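Local coordinates for protein putative PLP-dependent aminotransferase (Bacillus cereus ATCC 10987, PDB 3JU7) that probably acts as a pyridoxal-phosphate-dependent aminotransferase of the DegT/DnrJ/EryC1/StrS family, at residues V134-E146 / Q281-I293. Numbering follows the deposited sequence.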
# COMPACT_ATOMS: atom_id res chain seq x y z
N VAL A 134 9.29 -14.18 12.75
CA VAL A 134 8.98 -12.75 12.69
C VAL A 134 8.85 -12.22 14.12
O VAL A 134 7.75 -12.17 14.67
CB VAL A 134 7.69 -12.51 11.86
CG1 VAL A 134 7.41 -11.00 11.65
CG2 VAL A 134 7.79 -13.24 10.53
N PRO A 135 9.98 -11.86 14.73
CA PRO A 135 9.89 -11.27 16.06
C PRO A 135 9.43 -9.82 15.98
O PRO A 135 9.58 -9.15 14.92
CB PRO A 135 11.32 -11.37 16.60
CG PRO A 135 12.16 -11.36 15.39
CD PRO A 135 11.38 -11.96 14.27
N TYR A 136 8.85 -9.35 17.08
CA TYR A 136 8.48 -7.93 17.23
C TYR A 136 9.33 -7.24 18.32
O TYR A 136 9.42 -7.73 19.43
CB TYR A 136 7.01 -7.86 17.56
CG TYR A 136 6.50 -6.55 18.08
CD1 TYR A 136 6.84 -5.36 17.49
CD2 TYR A 136 5.61 -6.53 19.14
CE1 TYR A 136 6.34 -4.15 17.98
CE2 TYR A 136 5.10 -5.33 19.63
CZ TYR A 136 5.47 -4.15 19.05
OH TYR A 136 4.98 -2.95 19.58
N ALA A 137 9.96 -6.13 17.99
CA ALA A 137 10.79 -5.40 18.95
C ALA A 137 9.84 -4.55 19.80
O ALA A 137 9.74 -3.31 19.66
CB ALA A 137 11.83 -4.57 18.24
N THR A 138 9.15 -5.24 20.70
CA THR A 138 8.02 -4.71 21.46
C THR A 138 8.23 -3.30 21.98
O THR A 138 9.23 -3.02 22.66
CB THR A 138 7.70 -5.64 22.66
OG1 THR A 138 7.57 -6.97 22.16
CG2 THR A 138 6.45 -5.22 23.42
N PHE A 139 7.28 -2.44 21.61
CA PHE A 139 7.17 -1.05 22.06
C PHE A 139 8.41 -0.19 21.73
O PHE A 139 8.78 0.70 22.49
CB PHE A 139 6.81 -0.99 23.54
CG PHE A 139 5.54 -1.79 23.93
CD1 PHE A 139 4.41 -1.78 23.15
CD2 PHE A 139 5.48 -2.46 25.14
CE1 PHE A 139 3.26 -2.46 23.53
CE2 PHE A 139 4.35 -3.13 25.52
CZ PHE A 139 3.23 -3.13 24.71
N GLY A 140 9.02 -0.45 20.59
CA GLY A 140 10.12 0.39 20.07
C GLY A 140 11.37 0.25 20.91
O GLY A 140 12.09 1.19 21.17
N SER A 141 11.66 -0.97 21.34
CA SER A 141 12.70 -1.19 22.31
C SER A 141 13.84 -1.95 21.69
O SER A 141 13.77 -2.41 20.53
CB SER A 141 12.12 -1.95 23.51
OG SER A 141 11.71 -3.24 23.12
N TRP A 142 14.88 -2.11 22.48
CA TRP A 142 16.09 -2.71 22.01
C TRP A 142 16.09 -4.21 22.24
O TRP A 142 16.68 -4.69 23.20
CB TRP A 142 17.26 -2.05 22.69
CG TRP A 142 18.53 -2.28 22.05
CD1 TRP A 142 19.44 -3.26 22.35
CD2 TRP A 142 19.12 -1.47 21.03
NE1 TRP A 142 20.55 -3.10 21.57
CE2 TRP A 142 20.38 -2.03 20.74
CE3 TRP A 142 18.70 -0.33 20.34
CZ2 TRP A 142 21.23 -1.50 19.77
CZ3 TRP A 142 19.52 0.20 19.37
CH2 TRP A 142 20.79 -0.39 19.08
N MSE A 143 15.40 -4.92 21.36
CA MSE A 143 15.41 -6.39 21.35
C MSE A 143 16.66 -6.83 20.63
O MSE A 143 16.80 -6.63 19.42
CB MSE A 143 14.20 -6.93 20.63
CG MSE A 143 14.15 -8.44 20.55
SE MSE A 143 12.60 -8.99 19.55
CE MSE A 143 13.16 -8.50 17.74
N ASN A 144 17.58 -7.41 21.38
CA ASN A 144 18.87 -7.78 20.85
C ASN A 144 18.70 -8.81 19.75
O ASN A 144 17.89 -9.71 19.89
CB ASN A 144 19.76 -8.34 21.95
CG ASN A 144 21.21 -8.30 21.57
OD1 ASN A 144 21.71 -9.15 20.80
ND2 ASN A 144 21.92 -7.27 22.09
N LEU A 145 19.49 -8.69 18.68
CA LEU A 145 19.32 -9.52 17.48
C LEU A 145 20.39 -10.59 17.25
O LEU A 145 20.36 -11.26 16.21
CB LEU A 145 19.21 -8.63 16.22
CG LEU A 145 18.00 -7.70 16.21
CD1 LEU A 145 18.04 -6.80 15.00
CD2 LEU A 145 16.72 -8.53 16.23
N GLU A 146 21.32 -10.76 18.20
CA GLU A 146 22.36 -11.79 18.12
C GLU A 146 21.81 -13.19 17.79
O GLU A 146 22.30 -13.84 16.91
CB GLU A 146 23.15 -11.88 19.44
N GLN A 281 8.86 -1.91 31.15
CA GLN A 281 9.53 -2.95 30.36
C GLN A 281 11.01 -3.09 30.74
O GLN A 281 11.68 -2.09 30.96
CB GLN A 281 9.39 -2.60 28.88
CG GLN A 281 9.93 -3.62 27.87
CD GLN A 281 9.60 -3.19 26.43
OE1 GLN A 281 9.39 -2.01 26.18
NE2 GLN A 281 9.56 -4.13 25.50
N LYS A 282 11.51 -4.31 30.82
CA LYS A 282 12.93 -4.50 31.06
C LYS A 282 13.64 -4.41 29.71
O LYS A 282 13.61 -5.36 28.91
CB LYS A 282 13.19 -5.84 31.75
N THR A 283 14.23 -3.26 29.42
CA THR A 283 14.96 -3.08 28.16
C THR A 283 16.06 -2.03 28.28
O THR A 283 15.98 -1.14 29.12
CB THR A 283 13.97 -2.77 26.97
OG1 THR A 283 14.70 -2.74 25.73
CG2 THR A 283 13.21 -1.45 27.15
N GLU A 284 17.09 -2.12 27.45
CA GLU A 284 18.22 -1.18 27.53
C GLU A 284 17.90 0.21 26.95
O GLU A 284 18.46 1.19 27.37
CB GLU A 284 19.43 -1.69 26.75
CG GLU A 284 20.00 -3.04 27.15
CD GLU A 284 21.22 -3.41 26.29
OE1 GLU A 284 22.19 -2.60 26.27
OE2 GLU A 284 21.20 -4.47 25.63
N ALA A 285 17.01 0.26 25.97
CA ALA A 285 16.74 1.50 25.28
C ALA A 285 15.37 1.38 24.63
O ALA A 285 14.97 0.30 24.21
CB ALA A 285 17.81 1.77 24.21
N VAL A 286 14.64 2.49 24.59
CA VAL A 286 13.31 2.48 24.02
C VAL A 286 13.03 3.85 23.46
O VAL A 286 13.49 4.83 24.00
CB VAL A 286 12.23 2.07 25.08
CG1 VAL A 286 12.23 3.05 26.22
CG2 VAL A 286 10.84 1.98 24.45
N ILE A 287 12.29 3.93 22.36
CA ILE A 287 11.75 5.20 21.91
C ILE A 287 10.23 5.03 22.02
O ILE A 287 9.67 4.02 21.58
CB ILE A 287 12.21 5.57 20.50
CG1 ILE A 287 11.69 6.93 20.14
CG2 ILE A 287 11.75 4.55 19.41
CD1 ILE A 287 12.20 7.38 18.81
N GLN A 288 9.56 6.01 22.61
CA GLN A 288 8.18 5.79 23.05
C GLN A 288 7.04 6.51 22.28
O GLN A 288 6.96 7.73 22.18
CB GLN A 288 8.09 6.08 24.53
CG GLN A 288 9.08 5.25 25.33
CD GLN A 288 8.61 5.08 26.72
OE1 GLN A 288 8.27 6.05 27.38
NE2 GLN A 288 8.54 3.84 27.16
N GLN A 289 6.17 5.67 21.76
CA GLN A 289 4.95 6.05 21.06
C GLN A 289 3.88 6.42 22.10
O GLN A 289 3.02 7.24 21.86
CB GLN A 289 4.49 4.82 20.28
CG GLN A 289 3.34 4.98 19.39
CD GLN A 289 3.07 3.72 18.62
OE1 GLN A 289 2.13 3.67 17.83
NE2 GLN A 289 3.87 2.67 18.86
N PHE A 290 3.92 5.71 23.22
CA PHE A 290 3.05 5.89 24.38
C PHE A 290 3.85 5.29 25.55
O PHE A 290 4.99 4.84 25.34
CB PHE A 290 1.69 5.19 24.20
CG PHE A 290 1.78 3.78 23.67
CD1 PHE A 290 2.03 2.70 24.53
CD2 PHE A 290 1.59 3.52 22.31
CE1 PHE A 290 2.09 1.38 24.04
CE2 PHE A 290 1.63 2.21 21.79
CZ PHE A 290 1.87 1.12 22.65
N MSE A 291 3.30 5.32 26.77
CA MSE A 291 4.03 4.85 27.94
C MSE A 291 3.41 3.51 28.35
O MSE A 291 2.31 3.47 28.92
CB MSE A 291 3.99 5.90 29.07
CG MSE A 291 4.52 5.41 30.41
SE MSE A 291 6.28 4.66 30.36
CE MSE A 291 7.18 6.25 29.83
N PRO A 292 4.08 2.40 28.03
CA PRO A 292 3.56 1.11 28.44
C PRO A 292 3.92 0.80 29.89
O PRO A 292 5.03 1.12 30.33
CB PRO A 292 4.24 0.12 27.48
CG PRO A 292 5.09 0.92 26.58
CD PRO A 292 5.30 2.26 27.23
N ILE A 293 2.99 0.19 30.63
CA ILE A 293 3.24 -0.13 32.02
C ILE A 293 2.34 -1.27 32.46
O ILE A 293 1.21 -1.42 31.97
CB ILE A 293 3.05 1.11 32.94
CG1 ILE A 293 3.71 0.87 34.31
CG2 ILE A 293 1.56 1.46 33.10
CD1 ILE A 293 3.81 2.10 35.15
O HOH W 1 17.46 -4.53 25.72
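Phe-139 reaches from its loop into a notch formed by Gln-281, Phe-290 and Pro-292. Its CB lies 3.8 Å from Gln-281 OE1; chi1 of -54° puts CG anti to its own carbonyl carbon and swings the ring toward Pro-292 and Phe-290. CD2 and CE2 run along Pro-292, whose CB sits over one ring face in a CH-pi contact 4.1 Å from the centroid. Thr-138 CG2 lies over the opposite face, offset toward the rim. CD1 and CE1 meet Phe-290, whose edge points at the face of Phe-139 in an offset edge-to-face pair, planes 72° apart. The Gln-281 chain, extended as far as its amide carbon, brings NE2 within 3.1 Å of Thr-138 O; the hydrogen bond is straight but arrives from above the carbonyl plane. Ser-141 OG donates to the same oxygen, while NE2 also bonds Asp-111 O. Alongside, Ser-141 and Val-286 form a non-hydrogen-bonded antiparallel pair, flanked by hydrogen bonds from Ile-287 N to Gly-140 O (3.0 Å) and, weakly, Trp-142 N to Ala-285 O. The contact joins the loop between strand 130-133 and helix 146-153 to the run leading into strand 291-294 and to that strand at Pro-292, with helix 250-270 packed on Ile-287 and strand 347-350 touching both phenylalanines.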